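Local coordinates for flagellar hook protein FlgE (PDB 5AY6) that builds the bacterial flagellar hook, the curved universal joint that probably passes motor torque on to the filament, at residues A[51-56]-A[189-194]; A[95-100]-A[121-126]; A[111-114]-A[119-122]. One frame throughout, in Å; residues are numbered along the deposited sequence.

Interaction 1. Residues A[51-56]-A[189-194]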
loop_
_atom_site.group_PDB
_atom_site.type_symbol
_atom_site.label_atom_id
_atom_site.label_comp_id
_atom_site.label_asym_id
_atom_site.label_seq_id
_atom_site.Cartn_x
_atom_site.Cartn_y
_atom_site.Cartn_z
ATOM N N VAL A 51 -4.095 -16.461 0.940
ATOM C CA VAL A 51 -4.292 -15.029 1.091
ATOM C C VAL A 51 -3.266 -14.258 0.273
ATOM O O VAL A 51 -2.069 -14.310 0.562
ATOM C CB VAL A 51 -4.191 -14.594 2.572
ATOM C CG1 VAL A 51 -4.494 -13.107 2.717
ATOM C CG2 VAL A 51 -5.129 -15.423 3.445
ATOM N N TYR A 52 -3.741 -13.562 -0.757
ATOM C CA TYR A 52 -2.916 -12.623 -1.502
ATOM C C TYR A 52 -2.983 -11.262 -0.832
ATOM O O TYR A 52 -4.068 -10.799 -0.488
ATOM C CB TYR A 52 -3.383 -12.489 -2.949
ATOM C CG TYR A 52 -3.292 -13.741 -3.789
ATOM C CD1 TYR A 52 -2.095 -14.116 -4.385
ATOM C CD2 TYR A 52 -4.414 -14.523 -4.021
ATOM C CE1 TYR A 52 -2.015 -15.252 -5.175
ATOM C CE2 TYR A 52 -4.344 -15.659 -4.809
ATOM C CZ TYR A 52 -3.143 -16.018 -5.381
ATOM O OH TYR A 52 -3.074 -17.147 -6.163
ATOM N N SER A 53 -1.833 -10.621 -0.654
ATOM C CA SER A 53 -1.800 -9.277 -0.084
ATOM C C SER A 53 -1.091 -8.287 -1.000
ATOM O O SER A 53 -0.121 -8.629 -1.675
ATOM C CB SER A 53 -1.122 -9.287 1.286
ATOM O OG SER A 53 -1.926 -9.962 2.234
ATOM N N SER A 54 -1.585 -7.057 -1.010
ATOM C CA SER A 54 -0.935 -5.976 -1.732
ATOM C C SER A 54 0.400 -5.615 -1.073
ATOM O O SER A 54 0.510 -5.574 0.149
ATOM C CB SER A 54 -1.854 -4.755 -1.796
ATOM O OG SER A 54 -1.122 -3.582 -2.096
ATOM N N THR A 55 1.411 -5.367 -1.896
ATOM C CA THR A 55 2.728 -4.977 -1.407
ATOM C C THR A 55 2.775 -3.531 -0.951
ATOM O O THR A 55 3.721 -3.119 -0.280
ATOM C CB THR A 55 3.794 -5.148 -2.491
ATOM O OG1 THR A 55 3.423 -4.359 -3.629
ATOM C CG2 THR A 55 3.921 -6.607 -2.899
ATOM N N GLY A 56 1.775 -2.747 -1.345
ATOM C CA GLY A 56 1.771 -1.325 -1.046
ATOM C C GLY A 56 2.757 -0.562 -1.913
ATOM O O GLY A 56 3.021 0.616 -1.683
ATOM N N LYS A 189 -4.600 -0.131 6.916
ATOM C CA LYS A 189 -3.803 -1.105 7.646
ATOM C C LYS A 189 -3.124 -2.039 6.650
ATOM O O LYS A 189 -3.784 -2.616 5.787
ATOM C CB LYS A 189 -4.664 -1.909 8.624
ATOM C CG LYS A 189 -3.863 -2.871 9.492
ATOM C CD LYS A 189 -2.997 -2.108 10.485
ATOM C CE LYS A 189 -2.009 -3.023 11.184
ATOM N NZ LYS A 189 -0.921 -3.455 10.267
ATOM N N GLY A 190 -1.807 -2.173 6.765
ATOM C CA GLY A 190 -1.057 -3.062 5.900
ATOM C C GLY A 190 -1.006 -4.468 6.467
ATOM O O GLY A 190 -1.399 -4.691 7.610
ATOM N N PRO A 191 -0.516 -5.427 5.670
ATOM C CA PRO A 191 -0.452 -6.831 6.089
ATOM C C PRO A 191 0.656 -7.090 7.109
ATOM O O PRO A 191 0.586 -8.069 7.859
ATOM C CB PRO A 191 -0.176 -7.577 4.778
ATOM C CG PRO A 191 0.482 -6.574 3.900
ATOM C CD PRO A 191 -0.100 -5.239 4.269
ATOM N N GLY A 192 1.661 -6.222 7.137
ATOM C CA GLY A 192 2.770 -6.378 8.056
ATOM C C GLY A 192 2.414 -5.876 9.440
ATOM O O GLY A 192 1.482 -5.091 9.595
ATOM N N PRO A 193 3.158 -6.330 10.458
ATOM C CA PRO A 193 2.919 -5.876 11.832
ATOM C C PRO A 193 3.196 -4.387 12.001
ATOM O O PRO A 193 4.262 -3.918 11.597
ATOM C CB PRO A 193 3.899 -6.716 12.660
ATOM C CG PRO A 193 4.945 -7.153 11.696
ATOM C CD PRO A 193 4.249 -7.315 10.379
ATOM N N ASN A 194 2.236 -3.667 12.579
ATOM C CA ASN A 194 2.370 -2.242 12.868
ATOM C C ASN A 194 2.645 -1.428 11.618
ATOM O O ASN A 194 3.279 -0.373 11.670
ATOM C CB ASN A 194 3.473 -2.021 13.901
ATOM C CG ASN A 194 3.200 -2.756 15.188
ATOM O OD1 ASN A 194 2.130 -2.609 15.779
ATOM N ND2 ASN A 194 4.151 -3.576 15.617
#
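Pro-191 carries the contact from its side with its pyrrolidine ring, and the atoms of that ring can be taken in order. Its CB lies 3.9 Å from Ser-53 OG and 4.0 Å from Ser-53 CB, so the first carbon meets the whole short side chain of the serine. One bond further on, Pro-191 CG still faces Ser-53 CB but approaches Ser-54 O as well, at 3.9 Å. The last ring carbon, CD, has only a distant neighbour across the contact in Ser-54 O. All of these are van der Waals distances, and no hydrogen bond links the two segments. Ser-53 OG stands anti to its own carbonyl carbon (chi1 -69°) and is hydrogen-bonded to Ser-24 OG, so the proline meets a hydroxyl already engaged elsewhere. The carbonyl Ser-54 O is likewise used, by Tyr-197 OH, which makes a polar tie close to this apolar touch.

The two segments belong to different parts of the fragment. Residues 51-56 run from strand 45-53 into a loop, in the region matching the third domain of FlgE, whereas 189-194 form the loop between antiparallel strands 180-189 and 195-202, in the region matching the FlaE D2 family. The contact is consistent with a small patch where the two domain regions meet, burying 89 Å² in total.

Each side is shaped by bonds of its own. Ser-54 OG accepts from Gly-56 N at 3.1 Å, an ST turn in that loop region, and it is also hydrogen-bonded to Tyr-145 O. In the other loop Lys-189 NZ reaches Gly-190 O at 3.0 Å, tilted 32° from the carbonyl plane, and Gln-195 O is a further partner of the same ammonium group.

Interaction 2. Residues A[95-100]-A[121-126]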
loop_
_atom_site.group_PDB
_atom_site.type_symbol
_atom_site.label_atom_id
_atom_site.label_comp_id
_atom_site.label_asym_id
_atom_site.label_seq_id
_atom_site.Cartn_x
_atom_site.Cartn_y
_atom_site.Cartn_z
ATOM N N SER A 95 8.665 -17.059 -7.729
ATOM C CA SER A 95 8.041 -17.280 -6.427
ATOM C C SER A 95 9.098 -17.422 -5.336
ATOM O O SER A 95 10.094 -18.121 -5.520
ATOM C CB SER A 95 7.159 -18.531 -6.449
ATOM O OG SER A 95 6.758 -18.890 -5.132
ATOM N N THR A 96 8.882 -16.756 -4.205
ATOM C CA THR A 96 9.737 -16.948 -3.041
ATOM C C THR A 96 8.965 -17.626 -1.916
ATOM O O THR A 96 9.403 -17.621 -0.765
ATOM C CB THR A 96 10.312 -15.620 -2.513
ATOM O OG1 THR A 96 9.250 -14.797 -2.011
ATOM C CG2 THR A 96 11.072 -14.882 -3.616
ATOM N N ILE A 97 7.812 -18.199 -2.248
ATOM C CA ILE A 97 7.008 -18.897 -1.250
ATOM C C ILE A 97 7.774 -20.095 -0.716
ATOM O O ILE A 97 8.253 -20.936 -1.477
ATOM C CB ILE A 97 5.653 -19.370 -1.819
ATOM C CG1 ILE A 97 4.902 -18.207 -2.466
ATOM C CG2 ILE A 97 4.794 -19.986 -0.719
ATOM C CD1 ILE A 97 3.592 -18.625 -3.121
ATOM N N ASP A 98 7.894 -20.160 0.603
ATOM C CA ASP A 98 8.634 -21.218 1.273
ATOM C C ASP A 98 7.990 -21.410 2.644
ATOM O O ASP A 98 7.160 -20.592 3.044
ATOM C CB ASP A 98 10.114 -20.843 1.400
ATOM C CG ASP A 98 11.021 -22.051 1.536
ATOM O OD1 ASP A 98 10.516 -23.183 1.690
ATOM O OD2 ASP A 98 12.255 -21.859 1.487
ATOM N N TYR A 99 8.354 -22.469 3.362
ATOM C CA TYR A 99 7.743 -22.709 4.670
ATOM C C TYR A 99 8.088 -21.559 5.617
ATOM O O TYR A 99 9.136 -20.928 5.472
ATOM C CB TYR A 99 8.173 -24.069 5.246
ATOM C CG TYR A 99 9.610 -24.187 5.728
ATOM C CD1 TYR A 99 9.969 -23.800 7.015
ATOM C CD2 TYR A 99 10.596 -24.731 4.912
ATOM C CE1 TYR A 99 11.276 -23.921 7.467
ATOM C CE2 TYR A 99 11.905 -24.861 5.356
ATOM C CZ TYR A 99 12.239 -24.454 6.634
ATOM O OH TYR A 99 13.538 -24.579 7.083
ATOM N N LYS A 100 7.199 -21.265 6.563
ATOM C CA LYS A 100 7.407 -20.126 7.461
ATOM C C LYS A 100 8.653 -20.285 8.329
ATOM O O LYS A 100 8.780 -21.255 9.080
ATOM C CB LYS A 100 6.189 -19.907 8.365
ATOM C CG LYS A 100 6.364 -18.737 9.335
ATOM C CD LYS A 100 5.100 -18.464 10.132
ATOM C CE LYS A 100 4.723 -19.653 10.996
ATOM N NZ LYS A 100 3.434 -19.432 11.707
ATOM N N VAL A 121 3.834 -28.843 -1.514
ATOM C CA VAL A 121 2.568 -28.913 -2.232
ATOM C C VAL A 121 2.734 -28.193 -3.562
ATOM O O VAL A 121 3.648 -27.376 -3.729
ATOM C CB VAL A 121 1.393 -28.292 -1.436
ATOM C CG1 VAL A 121 1.188 -29.026 -0.116
ATOM C CG2 VAL A 121 1.635 -26.809 -1.196
ATOM N N ASN A 122 1.860 -28.502 -4.513
ATOM C CA ASN A 122 1.918 -27.860 -5.818
ATOM C C ASN A 122 1.238 -26.497 -5.814
ATOM O O ASN A 122 0.102 -26.362 -5.354
ATOM C CB ASN A 122 1.285 -28.766 -6.878
ATOM C CG ASN A 122 2.062 -30.054 -7.076
ATOM O OD1 ASN A 122 3.271 -30.104 -6.837
ATOM N ND2 ASN A 122 1.374 -31.101 -7.508
ATOM N N LEU A 123 1.942 -25.489 -6.330
ATOM C CA LEU A 123 1.394 -24.141 -6.444
ATOM C C LEU A 123 0.081 -24.129 -7.227
ATOM O O LEU A 123 -0.809 -23.322 -6.949
ATOM C CB LEU A 123 2.399 -23.197 -7.116
ATOM C CG LEU A 123 3.741 -22.949 -6.423
ATOM C CD1 LEU A 123 4.540 -21.914 -7.199
ATOM C CD2 LEU A 123 3.545 -22.500 -4.981
ATOM N N ALA A 124 -0.035 -25.026 -8.203
ATOM C CA ALA A 124 -1.246 -25.128 -9.013
ATOM C C ALA A 124 -2.454 -25.551 -8.171
ATOM O O ALA A 124 -3.580 -25.123 -8.425
ATOM C CB ALA A 124 -1.033 -26.103 -10.162
ATOM N N ASP A 125 -2.220 -26.394 -7.171
ATOM C CA ASP A 125 -3.299 -26.824 -6.286
ATOM C C ASP A 125 -3.702 -25.704 -5.328
ATOM O O ASP A 125 -4.769 -25.752 -4.711
ATOM C CB ASP A 125 -2.889 -28.074 -5.502
ATOM C CG ASP A 125 -2.812 -29.311 -6.379
ATOM O OD1 ASP A 125 -3.677 -29.458 -7.268
ATOM O OD2 ASP A 125 -1.891 -30.133 -6.182
ATOM N N LEU A 126 -2.843 -24.694 -5.216
ATOM C CA LEU A 126 -3.126 -23.531 -4.384
ATOM C C LEU A 126 -3.720 -22.391 -5.206
ATOM O O LEU A 126 -4.124 -21.371 -4.654
ATOM C CB LEU A 126 -1.858 -23.053 -3.673
ATOM C CG LEU A 126 -1.182 -24.066 -2.746
ATOM C CD1 LEU A 126 0.062 -23.451 -2.120
ATOM C CD2 LEU A 126 -2.146 -24.541 -1.672
#
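Leu-123 spreads its two methyl groups over separate residues of segment 95-100. Its CD2 lies 4.3 Å from Ile-97 CD1, an apolar methyl-to-methyl contact, while its CD1 lies 4.3 Å from Ser-95 OG. The isoleucine reaches across because its CD1 lies anti to CA about the CB-CG1 bond (chi2 177°), which carries the methyl to the far end of the side chain. Both distances are loose, no hydrogen bond crosses, and the total buried surface is 99 Å², so the evidence points to a light van der Waals touch in a buried place, apolar on the Ile-97 side.

Ser-95 OG is occupied within its own segment: it accepts from Ile-97 N at 3.1 Å with an angle of 157° at the hydrogen. This ST turn accompanies the irregular break in strand 92-99.

Leu-123 begins a turn with helical backbone angles, closed by Leu-126 N to Leu-123 O at 3.0 Å, directly after strand 120-122. Strand 92-99 is an outer strand of the five-stranded antiparallel sheet. Ile-97 also packs on Ala-79 and Val-83 of strand 76-86 and on Val-69 of strand 64-73, while Leu-126 touches Ile-71 of that same strand.

Interaction 3. Residues A[111-114]-A[119-122]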
loop_
_atom_site.group_PDB
_atom_site.type_symbol
_atom_site.label_atom_id
_atom_site.label_comp_id
_atom_site.label_asym_id
_atom_site.label_seq_id
_atom_site.Cartn_x
_atom_site.Cartn_y
_atom_site.Cartn_z
ATOM N N THR A 111 6.341 -25.514 -6.854
ATOM C CA THR A 111 5.984 -25.930 -5.497
ATOM C C THR A 111 6.317 -24.902 -4.418
ATOM O O THR A 111 6.981 -23.893 -4.676
ATOM C CB THR A 111 6.696 -27.249 -5.100
ATOM O OG1 THR A 111 8.113 -27.030 -5.015
ATOM C CG2 THR A 111 6.405 -28.359 -6.098
ATOM N N THR A 112 5.829 -25.168 -3.209
ATOM C CA THR A 112 6.373 -24.554 -2.005
ATOM C C THR A 112 6.573 -25.633 -0.955
ATOM O O THR A 112 5.803 -26.596 -0.890
ATOM C CB THR A 112 5.466 -23.447 -1.424
ATOM O OG1 THR A 112 6.103 -22.868 -0.277
ATOM C CG2 THR A 112 4.112 -24.009 -0.999
ATOM N N ARG A 113 7.613 -25.488 -0.143
ATOM C CA ARG A 113 7.758 -26.345 1.029
ATOM C C ARG A 113 6.684 -25.958 2.037
ATOM O O ARG A 113 6.270 -24.797 2.082
ATOM C CB ARG A 113 9.156 -26.213 1.647
ATOM C CG ARG A 113 10.281 -26.716 0.752
ATOM C CD ARG A 113 11.624 -26.764 1.484
ATOM N NE ARG A 113 12.202 -25.439 1.702
ATOM C CZ ARG A 113 13.405 -25.226 2.230
ATOM N NH1 ARG A 113 14.161 -26.253 2.592
ATOM N NH2 ARG A 113 13.857 -23.988 2.393
ATOM N N ILE A 114 6.219 -26.921 2.831
ATOM C CA ILE A 114 5.258 -26.619 3.889
ATOM C C ILE A 114 5.821 -26.960 5.270
ATOM O O ILE A 114 5.183 -26.695 6.289
ATOM C CB ILE A 114 3.921 -27.365 3.685
ATOM C CG1 ILE A 114 4.142 -28.879 3.682
ATOM C CG2 ILE A 114 3.252 -26.909 2.394
ATOM C CD1 ILE A 114 2.867 -29.682 3.499
ATOM N N THR A 119 8.705 -31.345 2.829
ATOM C CA THR A 119 7.451 -31.734 2.199
ATOM C C THR A 119 6.901 -30.554 1.401
ATOM O O THR A 119 6.952 -29.409 1.857
ATOM C CB THR A 119 6.414 -32.193 3.245
ATOM O OG1 THR A 119 6.962 -33.258 4.035
ATOM C CG2 THR A 119 5.148 -32.680 2.570
ATOM N N THR A 120 6.388 -30.825 0.205
ATOM C CA THR A 120 5.907 -29.751 -0.658
ATOM C C THR A 120 4.452 -29.935 -1.070
ATOM O O THR A 120 3.902 -31.030 -0.972
ATOM C CB THR A 120 6.765 -29.623 -1.946
ATOM O OG1 THR A 120 6.706 -30.845 -2.699
ATOM C CG2 THR A 120 8.212 -29.301 -1.606
ATOM N N VAL A 121 3.834 -28.843 -1.514
ATOM C CA VAL A 121 2.568 -28.913 -2.232
ATOM C C VAL A 121 2.734 -28.193 -3.562
ATOM O O VAL A 121 3.648 -27.376 -3.729
ATOM C CB VAL A 121 1.393 -28.292 -1.436
ATOM C CG1 VAL A 121 1.188 -29.026 -0.116
ATOM C CG2 VAL A 121 1.635 -26.809 -1.196
ATOM N N ASN A 122 1.860 -28.502 -4.513
ATOM C CA ASN A 122 1.918 -27.860 -5.818
ATOM C C ASN A 122 1.238 -26.497 -5.814
ATOM O O ASN A 122 0.102 -26.362 -5.354
ATOM C CB ASN A 122 1.285 -28.766 -6.878
ATOM C CG ASN A 122 2.062 -30.054 -7.076
ATOM O OD1 ASN A 122 3.271 -30.104 -6.837
ATOM N ND2 ASN A 122 1.374 -31.101 -7.508
#
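Thr-112 and Val-121 stand side by side, pointing the same way from their strands, with Thr-112 CG2 3.7 Å from Val-121 CG2. Their common direction follows from the pairing: they are an antiparallel hydrogen-bonded pair, with both backbone bonds 3.1 Å long, Thr-112 N to Val-121 O and Val-121 N to Thr-112 O. Ile-114 meets the same valine differently, its side chain turned at about a right angle, so that its CG2 comes 3.9 Å from Val-121 CG1. The isoleucine has CG1 between its backbone N and carbonyl carbon (chi1 60°), and from there CG1 comes within 3.4 Å of Thr-119 O while CD1 carries on to the Thr-119 methyl.

These pairings define a short beta hairpin of strands 111-113 and 120-122, whose axes approach to 4.7 Å with their directions 155° apart. Ile-114 N to Thr-119 O, at 2.8 Å, continues the ladder one step past the strands, toward the connecting loop.

The neighbouring non-hydrogen-bonded pairs, Thr-111 with Asn-122 and Arg-113 with Thr-120, have diverging side chains. Thr-111 also has a diagonal neighbour: its CB and Thr-120 CB are 3.9 Å apart, the two threonines crossing at a slant. Thr-111 CG2 also comes to Asn-122 OD1, again obliquely. Arg-113 meets Thr-120 CG2 with its CA and CG, before the chain bends at chi3 (-74°); its guanidinium is held by a salt bridge from NH2 to Asp-98 OD2.

The face of the hairpin bearing Thr-112 and Val-121 is turned toward the five-stranded sheet that holds strand 45-53; Tyr-48 of that strand meets both Val-121 and Ile-114. His-46 touches Ile-114 as well, and Asp-40 lies against Ile-114, Thr-119 and Val-121.

Overall arrangement
Interactions 1 and 2 are small, buried touches without a hydrogen bond across them; interaction 3 is larger, only partly buried and built on backbone bonds. Their places differ too. Interaction 1 joins the two domain regions, and its centre is about 7 Å from the centre of the chain; those of interactions 2 and 3 are about 23 and 28 Å from it, within the third-domain region. Those two share Val-121 and Asn-122, have centres about 5 Å apart and are joined by a salt bridge. Interaction 1 reaches the same five-stranded sheet as interaction 2 through strand 45-53, but interactions 1 and 2 do not touch, their nearest atoms being about 5 Å apart.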